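Local coordinates for protein acidocalcisomal pyrophosphatase (Trypanosoma brucei brucei, PDB 5C5V) that probably hydrolyses inorganic pyrophosphate with the help of magnesium ions, as other members of the soluble pyrophosphatase family do, at residues 102-106 and 107-111; 287-290 and 291-295. All blocks are in the same frame, centred on the assembly; numbering follows the deposited sequence.

Interaction 1: 102-106 and 107-111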
loop_
_atom_site.group_PDB
_atom_site.type_symbol
_atom_site.label_atom_id
_atom_site.label_comp_id
_atom_site.label_asym_id
_atom_site.label_seq_id
_atom_site.Cartn_x
_atom_site.Cartn_y
_atom_site.Cartn_z
ATOM N N GLY A 102 17.055 12.400 31.657
ATOM C CA GLY A 102 16.351 11.341 32.391
ATOM C C GLY A 102 15.828 11.886 33.699
ATOM O O GLY A 102 16.156 13.032 34.043
ATOM N N GLU A 103 15.042 11.100 34.439
ATOM C CA GLU A 103 14.773 9.695 34.130
ATOM C C GLU A 103 13.311 9.484 33.717
ATOM O O GLU A 103 12.394 9.989 34.366
ATOM C CB GLU A 103 15.109 8.814 35.336
ATOM C CG GLU A 103 14.452 7.451 35.314
ATOM C CD GLU A 103 14.610 6.690 36.629
ATOM O OE1 GLU A 103 15.290 7.212 37.548
ATOM O OE2 GLU A 103 14.071 5.556 36.737
ATOM N N MET A 104 13.099 8.743 32.637
ATOM C CA MET A 104 11.764 8.626 32.057
ATOM C C MET A 104 10.745 8.096 33.056
ATOM O O MET A 104 11.045 7.205 33.843
ATOM C CB MET A 104 11.786 7.726 30.825
ATOM C CG MET A 104 10.541 7.862 29.960
ATOM S SD MET A 104 10.724 6.976 28.401
ATOM C CE MET A 104 9.160 7.324 27.596
ATOM N N TYR A 105 9.544 8.668 33.005
ATOM C CA TYR A 105 8.421 8.306 33.880
ATOM C C TYR A 105 8.547 8.877 35.289
ATOM O O TYR A 105 7.715 8.587 36.148
ATOM C CB TYR A 105 8.257 6.788 33.959
ATOM C CG TYR A 105 8.079 6.139 32.611
ATOM C CD1 TYR A 105 7.123 6.605 31.716
ATOM C CD2 TYR A 105 8.877 5.070 32.226
ATOM C CE1 TYR A 105 6.957 6.013 30.476
ATOM C CE2 TYR A 105 8.718 4.467 30.987
ATOM C CZ TYR A 105 7.760 4.945 30.121
ATOM O OH TYR A 105 7.611 4.351 28.896
ATOM N N THR A 106 9.570 9.690 35.519
ATOM C CA THR A 106 9.667 10.458 36.753
ATOM C C THR A 106 9.476 11.917 36.390
ATOM O O THR A 106 9.527 12.270 35.216
ATOM C CB THR A 106 11.008 10.269 37.476
ATOM O OG1 THR A 106 12.039 10.992 36.785
ATOM C CG2 THR A 106 11.367 8.799 37.534
ATOM N N PRO A 107 9.245 12.771 37.391
ATOM C CA PRO A 107 8.951 14.181 37.117
ATOM C C PRO A 107 10.117 14.957 36.516
ATOM O O PRO A 107 9.907 16.075 36.030
ATOM C CB PRO A 107 8.604 14.739 38.503
ATOM C CG PRO A 107 8.231 13.543 39.324
ATOM C CD PRO A 107 9.103 12.438 38.818
ATOM N N SER A 108 11.319 14.393 36.548
ATOM C CA SER A 108 12.501 15.126 36.100
ATOM C C SER A 108 12.710 14.996 34.595
ATOM O O SER A 108 13.430 15.786 33.985
ATOM C CB SER A 108 13.750 14.648 36.842
ATOM O OG SER A 108 14.050 13.302 36.515
ATOM N N TYR A 109 12.075 13.995 34.003
ATOM C CA TYR A 109 12.259 13.709 32.590
ATOM C C TYR A 109 11.860 14.874 31.686
ATOM O O TYR A 109 10.791 15.456 31.843
ATOM C CB TYR A 109 11.464 12.467 32.222
ATOM C CG TYR A 109 11.670 11.992 30.807
ATOM C CD1 TYR A 109 12.865 11.401 30.419
ATOM C CD2 TYR A 109 10.657 12.112 29.866
ATOM C CE1 TYR A 109 13.052 10.949 29.124
ATOM C CE2 TYR A 109 10.827 11.655 28.563
ATOM C CZ TYR A 109 12.027 11.080 28.197
ATOM O OH TYR A 109 12.198 10.637 26.903
ATOM N N ARG A 110 12.734 15.205 30.741
ATOM C CA ARG A 110 12.477 16.253 29.759
ATOM C C ARG A 110 12.981 15.823 28.387
ATOM O O ARG A 110 13.983 15.109 28.272
ATOM C CB ARG A 110 13.150 17.579 30.166
ATOM C CG ARG A 110 12.544 18.275 31.382
ATOM C CD ARG A 110 11.139 18.768 31.099
ATOM N NE ARG A 110 10.577 19.508 32.229
ATOM C CZ ARG A 110 10.167 18.944 33.361
ATOM N NH1 ARG A 110 10.250 17.627 33.515
ATOM N NH2 ARG A 110 9.674 19.694 34.333
ATOM N N VAL A 111 12.265 16.229 27.346
ATOM C CA VAL A 111 12.764 16.086 25.989
ATOM C C VAL A 111 13.059 17.467 25.422
ATOM O O VAL A 111 12.150 18.268 25.211
ATOM C CB VAL A 111 11.774 15.359 25.072
ATOM C CG1 VAL A 111 12.401 15.180 23.706
ATOM C CG2 VAL A 111 11.367 14.008 25.673
HETATM O O HOH W 1 8.541 14.497 33.088
#

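Interaction 2: 287-290 and 291-295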
loop_
_atom_site.group_PDB
_atom_site.type_symbol
_atom_site.label_atom_id
_atom_site.label_comp_id
_atom_site.label_asym_id
_atom_site.label_seq_id
_atom_site.Cartn_x
_atom_site.Cartn_y
_atom_site.Cartn_z
ATOM N N ASP A 287 -15.258 6.693 14.944
ATOM C CA ASP A 287 -16.137 6.387 16.084
ATOM C C ASP A 287 -15.344 6.117 17.366
ATOM O O ASP A 287 -15.733 6.555 18.451
ATOM C CB ASP A 287 -17.029 5.158 15.801
ATOM C CG ASP A 287 -18.208 5.465 14.885
ATOM O OD1 ASP A 287 -18.513 6.658 14.650
ATOM O OD2 ASP A 287 -18.848 4.494 14.397
ATOM N N ALA A 288 -14.264 5.348 17.242
ATOM C CA ALA A 288 -13.442 5.001 18.387
ATOM C C ALA A 288 -12.720 6.228 18.939
ATOM O O ALA A 288 -12.638 6.397 20.155
ATOM C CB ALA A 288 -12.442 3.920 18.017
ATOM N N ILE A 289 -12.205 7.083 18.049
ATOM C CA ILE A 289 -11.557 8.331 18.465
ATOM C C ILE A 289 -12.527 9.219 19.240
ATOM O O ILE A 289 -12.217 9.660 20.347
ATOM C CB ILE A 289 -11.000 9.116 17.254
ATOM C CG1 ILE A 289 -9.780 8.397 16.685
ATOM C CG2 ILE A 289 -10.594 10.521 17.660
ATOM C CD1 ILE A 289 -9.263 8.993 15.389
ATOM N N ARG A 290 -13.711 9.445 18.676
ATOM C CA ARG A 290 -14.720 10.278 19.331
ATOM C C ARG A 290 -15.083 9.703 20.696
ATOM O O ARG A 290 -15.178 10.443 21.684
ATOM C CB ARG A 290 -15.976 10.415 18.464
ATOM C CG ARG A 290 -17.122 11.229 19.104
ATOM C CD ARG A 290 -18.217 11.562 18.078
ATOM N NE ARG A 290 -18.422 10.396 17.233
ATOM C CZ ARG A 290 -18.537 10.421 15.911
ATOM N NH1 ARG A 290 -18.518 11.561 15.247
ATOM N NH2 ARG A 290 -18.686 9.285 15.263
ATOM N N GLU A 291 -15.262 8.386 20.757
ATOM C CA GLU A 291 -15.679 7.730 21.990
ATOM C C GLU A 291 -14.585 7.737 23.060
ATOM O O GLU A 291 -14.851 8.014 24.226
ATOM C CB GLU A 291 -16.116 6.286 21.699
ATOM C CG GLU A 291 -16.482 5.494 22.954
ATOM C CD GLU A 291 -17.783 5.936 23.615
ATOM O OE1 GLU A 291 -18.513 6.792 23.061
ATOM O OE2 GLU A 291 -18.082 5.417 24.713
ATOM N N TRP A 292 -13.360 7.419 22.662
ATOM C CA TRP A 292 -12.234 7.471 23.576
ATOM C C TRP A 292 -12.123 8.877 24.230
ATOM O O TRP A 292 -12.013 9.006 25.452
ATOM C CB TRP A 292 -10.949 7.117 22.832
ATOM C CG TRP A 292 -9.825 6.728 23.733
ATOM C CD1 TRP A 292 -9.437 5.450 24.068
ATOM C CD2 TRP A 292 -8.938 7.612 24.430
ATOM N NE1 TRP A 292 -8.358 5.500 24.929
ATOM C CE2 TRP A 292 -8.035 6.810 25.164
ATOM C CE3 TRP A 292 -8.819 9.000 24.508
ATOM C CZ2 TRP A 292 -7.034 7.354 25.964
ATOM C CZ3 TRP A 292 -7.826 9.537 25.301
ATOM C CH2 TRP A 292 -6.946 8.716 26.019
ATOM N N PHE A 293 -12.187 9.927 23.420
ATOM C CA PHE A 293 -12.073 11.281 23.968
ATOM C C PHE A 293 -13.325 11.693 24.717
ATOM O O PHE A 293 -13.260 12.542 25.609
ATOM C CB PHE A 293 -11.754 12.302 22.873
ATOM C CG PHE A 293 -10.313 12.314 22.475
ATOM C CD1 PHE A 293 -9.330 12.620 23.412
ATOM C CD2 PHE A 293 -9.929 12.014 21.181
ATOM C CE1 PHE A 293 -7.991 12.618 23.068
ATOM C CE2 PHE A 293 -8.593 12.010 20.830
ATOM C CZ PHE A 293 -7.622 12.311 21.777
ATOM N N ARG A 294 -14.456 11.068 24.386
ATOM C CA ARG A 294 -15.693 11.373 25.087
ATOM C C ARG A 294 -15.611 10.917 26.537
ATOM O O ARG A 294 -15.955 11.675 27.448
ATOM C CB ARG A 294 -16.903 10.708 24.415
ATOM C CG ARG A 294 -18.239 11.099 25.073
ATOM C CD ARG A 294 -19.449 10.390 24.465
ATOM N NE ARG A 294 -19.482 8.979 24.828
ATOM C CZ ARG A 294 -20.070 8.509 25.929
ATOM N NH1 ARG A 294 -20.690 9.333 26.770
ATOM N NH2 ARG A 294 -20.047 7.212 26.186
ATOM N N VAL A 295 -15.098 9.708 26.759
ATOM C CA VAL A 295 -15.225 9.076 28.069
ATOM C C VAL A 295 -13.944 8.955 28.894
ATOM O O VAL A 295 -14.019 8.589 30.071
ATOM C CB VAL A 295 -15.790 7.630 27.938
ATOM C CG1 VAL A 295 -17.061 7.618 27.119
ATOM C CG2 VAL A 295 -14.749 6.686 27.326
#

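Interaction 1: 102-106 and 107-111
Two consecutive beta turns, type II from Glu-103 to Thr-106 and type I from Thr-106 to Tyr-109, bring Met-104 against the ring of Tyr-109 in the connection between strands 94-101 and 110-117. Thr-106, the residue common to both turns, works through its hydroxyl. With OG1 set between the backbone N and the carbonyl carbon (chi1 75°), it donates to Glu-103 O at 2.6 Å, in the carbonyl plane and on a lone pair; the same oxygen also accepts the turn bond from Thr-106 N, so two donors grip it. The hydroxyl of Ser-108 continues the chain of bonds, with OG giving its proton to Thr-106 OG1 at 3.1 Å and receiving Glu-103 N at 3.2 Å. The second turn is closed more loosely, by a weak bond from Tyr-109 N to Thr-106 O. On the apolar side, the extended Met-104 chain runs between two rings: CG sits 3.9 Å from the Tyr-109 centroid in a CH-pi contact and also lies over the centre of the Tyr-105 ring, while SD makes an oblique Met-aromatic contact with Tyr-109. Gly-102 CA lies at the Tyr-109 ring edge, and Tyr-109 OH reaches back to Glu-100 on the preceding strand. Hydroxyls of Thr-106 and Ser-108 tying two successive turns to each other, while Met-104 packs over a face of the Tyr-109 ring, make this a compact connection in an antiparallel beta hairpin.

Interaction 2: 287-290 and 291-295
The backbone follows regular alpha-helical geometry, with four successive i to i+4 bonds joining 287-290 to 291-295, from Glu-291 N to Asp-287 O through Arg-294 N to Arg-290 O; the straightest is Phe-293 N to Ile-289 O, at 169°. One turn apart on the inward side, Ile-289 and Phe-293 lie side by side. Ile-289 CG2, held anti to its own backbone N, meets the ring edge in plane, 3.9 Å from Phe-293 CD2. Trp-292 CE3 stands 3.8 Å above the Phe-293 plane, displaced toward the rim of that ring, with Phe-293 CD1 at the indole edge. Ion pairs line another side of the helix. Arg-294 grips Glu-291 side-on: NE reaches OE1 at 3.0 Å from above the carboxylate plane, whereas NH2 meets Glu-291 OE2 on its syn side, also at 3.0 Å. Two bonds, both near the guanidinium plane, should limit rotation of either group. Arg-290 NH2 pairs with Asp-287 OD1 at 2.7 Å, although the N-H direction makes that hydrogen bond weak; NH1 is hydrogen-bonded to Gly-311 O. Phe-293 adds a cation-pi contact with Lys-258, and Trp-292 stacks on Tyr-296, which lines the imidodiphosphate pocket; Ala-288 packs on Trp-161 of the second subunit. With the Phe-293 side chain about 6 Å from the bound imidodiphosphate, this is an amphipathic helix whose aromatic face backs the pyrophosphatase active site.

Along the chain the two contacts come in series, neither nested nor crossed, and each is formed within a continuous run of residues. Interaction 1 comes first, closing the connection between strands 94-101 and 110-117 of the three-stranded antiparallel sheet; Val-111 then bonds through its backbone to Ile-177, and Arg-110 forms a salt bridge with Glu-172, joining the hairpin to strand 177-182 and the loop before it. Interaction 2 follows much later, where helix 285-295 packs on strands 224-227 and 238-251 of the large mixed sheet. The nearest atoms of interactions 1 and 2 are about 15 Å apart. Together they illustrate how short-range contacts can shape a surface hairpin and a helix beside the catalytic pocket.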